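Local coordinates for protein ribulose-bisphosphate carboxylase (Alicyclobacillus acidocaldarius subsp. acidocaldarius, PDB 4NAS) that belongs to the ribulose-bisphosphate carboxylase large-chain family, with an N-terminal domain followed by a TIM-barrel domain that carries a carboxylated lysine at a calcium site, at residues I282-L294 and L311-L323. Numbering follows the deposited sequence.
Sequences IAADIVLGQLMRL and LGREATDRLLQHL
Helix 284-294, with a wider pi-type turn at 286-290, and helix 313-323 run side by side in the same direction, their axes 7.6 Å apart and only 4° from parallel, their backbones nearest at Asp285 and Leu319. The two are consecutive outer helices of the TIM-barrel domain, with strand 299-303 between them in the chain. Side chains interlock as knobs into holes: Asp285 sits among Ala315, Arg318, Leu319 and His322, while Leu319 fills the hole formed by Ala284, Asp285, Leu288 and Gly289. Leu319 CD1 rests 3.6 Å from Leu288 CB, and both leucines also touch Phe302 of the intervening strand. Gly289 has no side chain to crowd Leu319 or His322, and Leu319 CG comes within 4.0 Å of Gly289 CA.

His322 is held from two directions. Its NE2 donates to Asp285 OD2 over 3.0 Å, a bent bond reaching the anti side of a carboxylate nearly coplanar with the ring. Over one ring face lies Gln290 CB, a CH-pi contact 3.7 Å from the centroid. Gln290 CG stands opposite the backbone N (chi1 -171°), and the extended chain lays its amide nearly parallel to the same ring, CD nearest His322 CE1; Gln290 NE2 bonds to Leu113 O.

Arg293 NH2, which also bonds Ala325 O, donates to His322 O at 2.9 Å, close to the guanidinium plane, while Leu323 O lies above the rim of one guanidinium face, too poorly angled for a hydrogen bond.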
loop_
_atom_site.group_PDB
_atom_site.type_symbol
_atom_site.label_atom_id
_atom_site.label_comp_id
_atom_site.label_asym_id
_atom_site.label_seq_id
_atom_site.Cartn_x
_atom_site.Cartn_y
_atom_site.Cartn_z
ATOM N N ILE B 282 -3.121 -8.386 5.951
ATOM C CA ILE B 282 -2.441 -8.026 7.179
ATOM C C ILE B 282 -3.489 -7.599 8.196
ATOM O O ILE B 282 -4.381 -6.834 7.846
ATOM C CB ILE B 282 -1.518 -6.814 6.931
ATOM C CG1 ILE B 282 -0.538 -7.095 5.797
ATOM C CG2 ILE B 282 -0.759 -6.449 8.186
ATOM C CD1 ILE B 282 0.281 -5.898 5.425
ATOM N N ALA B 283 -3.379 -8.064 9.444
ATOM C CA ALA B 283 -4.342 -7.717 10.502
ATOM C C ALA B 283 -4.545 -6.211 10.692
ATOM O O ALA B 283 -3.594 -5.424 10.633
ATOM C CB ALA B 283 -3.940 -8.352 11.823
ATOM N N ALA B 284 -5.779 -5.816 10.968
ATOM C CA ALA B 284 -6.078 -4.400 11.118
ATOM C C ALA B 284 -5.305 -3.727 12.234
ATOM O O ALA B 284 -4.978 -2.567 12.110
ATOM C CB ALA B 284 -7.563 -4.161 11.279
ATOM N N ASP B 285 -4.973 -4.437 13.312
ATOM C CA ASP B 285 -4.260 -3.771 14.395
ATOM C C ASP B 285 -2.830 -3.398 13.998
ATOM O O ASP B 285 -2.221 -2.483 14.574
ATOM C CB ASP B 285 -4.270 -4.608 15.675
ATOM C CG ASP B 285 -3.596 -5.942 15.484
ATOM O OD1 ASP B 285 -4.131 -6.750 14.695
ATOM O OD2 ASP B 285 -2.540 -6.172 16.105
ATOM N N ILE B 286 -2.282 -4.116 13.026
ATOM C CA ILE B 286 -0.942 -3.823 12.559
ATOM C C ILE B 286 -1.051 -2.610 11.640
ATOM O O ILE B 286 -0.339 -1.625 11.806
ATOM C CB ILE B 286 -0.319 -5.035 11.813
ATOM C CG1 ILE B 286 -0.103 -6.211 12.773
ATOM C CG2 ILE B 286 1.004 -4.636 11.062
ATOM C CD1 ILE B 286 0.282 -7.526 12.041
ATOM N N VAL B 287 -1.986 -2.681 10.703
ATOM C CA VAL B 287 -2.145 -1.646 9.665
ATOM C C VAL B 287 -2.540 -0.280 10.260
ATOM O O VAL B 287 -1.965 0.763 9.923
ATOM C CB VAL B 287 -3.208 -2.069 8.633
ATOM C CG1 VAL B 287 -3.439 -0.959 7.602
ATOM C CG2 VAL B 287 -2.803 -3.374 7.925
ATOM N N LEU B 288 -3.505 -0.306 11.171
ATOM C CA LEU B 288 -4.036 0.929 11.757
ATOM C C LEU B 288 -3.473 1.244 13.126
ATOM O O LEU B 288 -3.765 2.297 13.690
ATOM C CB LEU B 288 -5.570 0.850 11.845
ATOM C CG LEU B 288 -6.235 0.673 10.487
ATOM C CD1 LEU B 288 -7.742 0.479 10.625
ATOM C CD2 LEU B 288 -5.930 1.876 9.596
ATOM N N GLY B 289 -2.653 0.357 13.684
ATOM C CA GLY B 289 -2.226 0.586 15.051
ATOM C C GLY B 289 -0.725 0.675 15.203
ATOM O O GLY B 289 -0.144 1.758 15.370
ATOM N N GLN B 290 -0.106 -0.492 15.133
ATOM C CA GLN B 290 1.336 -0.635 15.260
ATOM C C GLN B 290 2.099 0.228 14.263
ATOM O O GLN B 290 2.961 1.012 14.644
ATOM C CB GLN B 290 1.705 -2.108 15.066
ATOM C CG GLN B 290 3.169 -2.455 15.383
ATOM C CD GLN B 290 3.385 -3.963 15.440
ATOM O OE1 GLN B 290 2.718 -4.719 14.737
ATOM N NE2 GLN B 290 4.328 -4.402 16.266
ATOM N N LEU B 291 1.805 0.059 12.988
ATOM C CA LEU B 291 2.490 0.789 11.923
ATOM C C LEU B 291 2.230 2.307 11.954
ATOM O O LEU B 291 3.126 3.108 11.653
ATOM C CB LEU B 291 2.048 0.243 10.566
ATOM C CG LEU B 291 2.458 -1.211 10.304
ATOM C CD1 LEU B 291 2.224 -1.580 8.851
ATOM C CD2 LEU B 291 3.892 -1.407 10.675
HETATM N N MSE B 292 1.000 2.687 12.294
HETATM C CA MSE B 292 0.638 4.101 12.412
HETATM C C MSE B 292 1.436 4.836 13.482
HETATM O O MSE B 292 1.907 5.949 13.256
HETATM C CB MSE B 292 -0.853 4.244 12.726
HETATM C CG MSE B 292 -1.767 3.868 11.600
HETATM SE SE MSE B 292 -1.426 4.956 10.038
HETATM C CE MSE B 292 -2.961 4.388 9.027
ATOM N N ARG B 293 1.569 4.226 14.661
ATOM C CA ARG B 293 2.350 4.839 15.736
ATOM C C ARG B 293 3.826 4.970 15.313
ATOM O O ARG B 293 4.481 5.998 15.540
ATOM C CB ARG B 293 2.197 4.047 17.050
ATOM C CG ARG B 293 2.988 4.605 18.222
ATOM C CD ARG B 293 2.638 3.829 19.496
ATOM N NE ARG B 293 3.186 4.457 20.693
ATOM C CZ ARG B 293 3.109 3.929 21.911
ATOM N NH1 ARG B 293 3.645 4.566 22.947
ATOM N NH2 ARG B 293 2.529 2.750 22.082
ATOM N N LEU B 294 4.345 3.943 14.662
ATOM C CA LEU B 294 5.748 3.985 14.243
ATOM C C LEU B 294 5.978 5.081 13.209
ATOM O O LEU B 294 7.000 5.759 13.227
ATOM C CB LEU B 294 6.162 2.647 13.642
ATOM C CG LEU B 294 6.191 1.440 14.589
ATOM C CD1 LEU B 294 6.525 0.127 13.816
ATOM C CD2 LEU B 294 7.173 1.683 15.713
ATOM N N LEU B 311 -13.995 -3.841 13.486
ATOM C CA LEU B 311 -12.761 -4.592 13.277
ATOM C C LEU B 311 -12.880 -5.905 14.012
ATOM O O LEU B 311 -12.057 -6.794 13.831
ATOM C CB LEU B 311 -11.556 -3.813 13.807
ATOM C CG LEU B 311 -11.166 -2.531 13.057
ATOM C CD1 LEU B 311 -9.888 -1.955 13.649
ATOM C CD2 LEU B 311 -11.013 -2.732 11.539
ATOM N N GLY B 312 -13.917 -6.026 14.842
ATOM C CA GLY B 312 -13.987 -7.117 15.795
ATOM C C GLY B 312 -13.245 -6.817 17.089
ATOM O O GLY B 312 -12.243 -6.082 17.110
ATOM N N ARG B 313 -13.733 -7.406 18.175
ATOM C CA ARG B 313 -13.193 -7.152 19.504
ATOM C C ARG B 313 -11.684 -7.294 19.595
ATOM O O ARG B 313 -10.987 -6.416 20.119
ATOM C CB ARG B 313 -13.814 -8.121 20.506
ATOM C CG ARG B 313 -13.131 -8.120 21.855
ATOM C CD ARG B 313 -13.260 -6.764 22.521
ATOM N NE ARG B 313 -14.644 -6.310 22.575
ATOM C CZ ARG B 313 -15.008 -5.067 22.873
ATOM N NH1 ARG B 313 -16.295 -4.737 22.900
ATOM N NH2 ARG B 313 -14.081 -4.156 23.142
ATOM N N GLU B 314 -11.197 -8.432 19.126
ATOM C CA GLU B 314 -9.807 -8.814 19.327
ATOM C C GLU B 314 -8.863 -7.852 18.613
ATOM O O GLU B 314 -7.906 -7.366 19.206
ATOM C CB GLU B 314 -9.588 -10.253 18.858
ATOM C CG GLU B 314 -8.144 -10.637 18.623
ATOM C CD GLU B 314 -7.983 -12.118 18.265
ATOM O OE1 GLU B 314 -8.117 -12.974 19.166
ATOM O OE2 GLU B 314 -7.722 -12.430 17.082
ATOM N N ALA B 315 -9.137 -7.560 17.346
ATOM C CA ALA B 315 -8.285 -6.604 16.630
ATOM C C ALA B 315 -8.371 -5.212 17.261
ATOM O O ALA B 315 -7.358 -4.517 17.395
ATOM C CB ALA B 315 -8.634 -6.571 15.163
ATOM N N THR B 316 -9.573 -4.820 17.687
ATOM C CA THR B 316 -9.779 -3.471 18.236
ATOM C C THR B 316 -9.019 -3.243 19.538
ATOM O O THR B 316 -8.416 -2.184 19.735
ATOM C CB THR B 316 -11.262 -3.149 18.451
ATOM O OG1 THR B 316 -11.967 -3.377 17.228
ATOM C CG2 THR B 316 -11.432 -1.695 18.876
ATOM N N ASP B 317 -9.017 -4.250 20.405
ATOM C CA ASP B 317 -8.211 -4.207 21.628
ATOM C C ASP B 317 -6.717 -4.156 21.331
ATOM O O ASP B 317 -5.985 -3.382 21.951
ATOM C CB ASP B 317 -8.489 -5.418 22.521
ATOM C CG ASP B 317 -9.882 -5.419 23.105
ATOM O OD1 ASP B 317 -10.559 -4.361 23.105
ATOM O OD2 ASP B 317 -10.290 -6.493 23.579
ATOM N N ARG B 318 -6.255 -4.985 20.398
ATOM C CA ARG B 318 -4.827 -5.008 20.049
ATOM C C ARG B 318 -4.376 -3.685 19.442
ATOM O O ARG B 318 -3.233 -3.235 19.647
ATOM C CB ARG B 318 -4.542 -6.121 19.045
ATOM C CG ARG B 318 -4.616 -7.514 19.653
ATOM C CD ARG B 318 -4.323 -8.602 18.583
ATOM N NE ARG B 318 -4.460 -9.937 19.168
ATOM C CZ ARG B 318 -4.720 -11.048 18.477
ATOM N NH1 ARG B 318 -4.874 -11.011 17.159
ATOM N NH2 ARG B 318 -4.835 -12.205 19.113
ATOM N N LEU B 319 -5.277 -3.105 18.656
ATOM C CA LEU B 319 -5.069 -1.797 18.046
ATOM C C LEU B 319 -4.814 -0.765 19.122
ATOM O O LEU B 319 -3.796 -0.071 19.075
ATOM C CB LEU B 319 -6.246 -1.409 17.130
ATOM C CG LEU B 319 -5.969 -0.258 16.136
ATOM C CD1 LEU B 319 -6.926 -0.279 14.968
ATOM C CD2 LEU B 319 -5.992 1.117 16.811
ATOM N N LEU B 320 -5.734 -0.655 20.090
ATOM C CA LEU B 320 -5.588 0.328 21.157
ATOM C C LEU B 320 -4.288 0.123 21.936
ATOM O O LEU B 320 -3.567 1.082 22.247
ATOM C CB LEU B 320 -6.787 0.305 22.117
ATOM C CG LEU B 320 -6.757 1.448 23.152
ATOM C CD1 LEU B 320 -6.857 2.804 22.465
ATOM C CD2 LEU B 320 -7.865 1.306 24.198
ATOM N N GLN B 321 -3.992 -1.127 22.259
ATOM C CA GLN B 321 -2.770 -1.426 22.974
ATOM C C GLN B 321 -1.533 -1.006 22.137
ATOM O O GLN B 321 -0.519 -0.582 22.690
ATOM C CB GLN B 321 -2.730 -2.910 23.349
ATOM C CG GLN B 321 -1.622 -3.270 24.322
ATOM C CD GLN B 321 -1.771 -2.584 25.678
ATOM O OE1 GLN B 321 -2.848 -2.088 26.031
ATOM N NE2 GLN B 321 -0.687 -2.553 26.442
ATOM N N HIS B 322 -1.620 -1.101 20.814
ATOM C CA HIS B 322 -0.501 -0.628 19.987
ATOM C C HIS B 322 -0.315 0.880 20.134
ATOM O O HIS B 322 0.805 1.382 20.234
ATOM C CB HIS B 322 -0.691 -0.967 18.507
ATOM C CG HIS B 322 -0.413 -2.393 18.162
ATOM N ND1 HIS B 322 0.741 -3.046 18.543
ATOM C CD2 HIS B 322 -1.125 -3.283 17.434
ATOM C CE1 HIS B 322 0.708 -4.288 18.094
ATOM N NE2 HIS B 322 -0.410 -4.452 17.406
ATOM N N LEU B 323 -1.425 1.601 20.143
ATOM C CA LEU B 323 -1.387 3.047 20.265
ATOM C C LEU B 323 -0.915 3.509 21.635
ATOM O O LEU B 323 -0.340 4.587 21.737
ATOM C CB LEU B 323 -2.780 3.646 19.977
ATOM C CG LEU B 323 -3.434 3.345 18.628
ATOM C CD1 LEU B 323 -4.792 4.041 18.537
ATOM C CD2 LEU B 323 -2.544 3.821 17.481
HETATM O O HOH W 1 -3.729 -9.233 15.027
#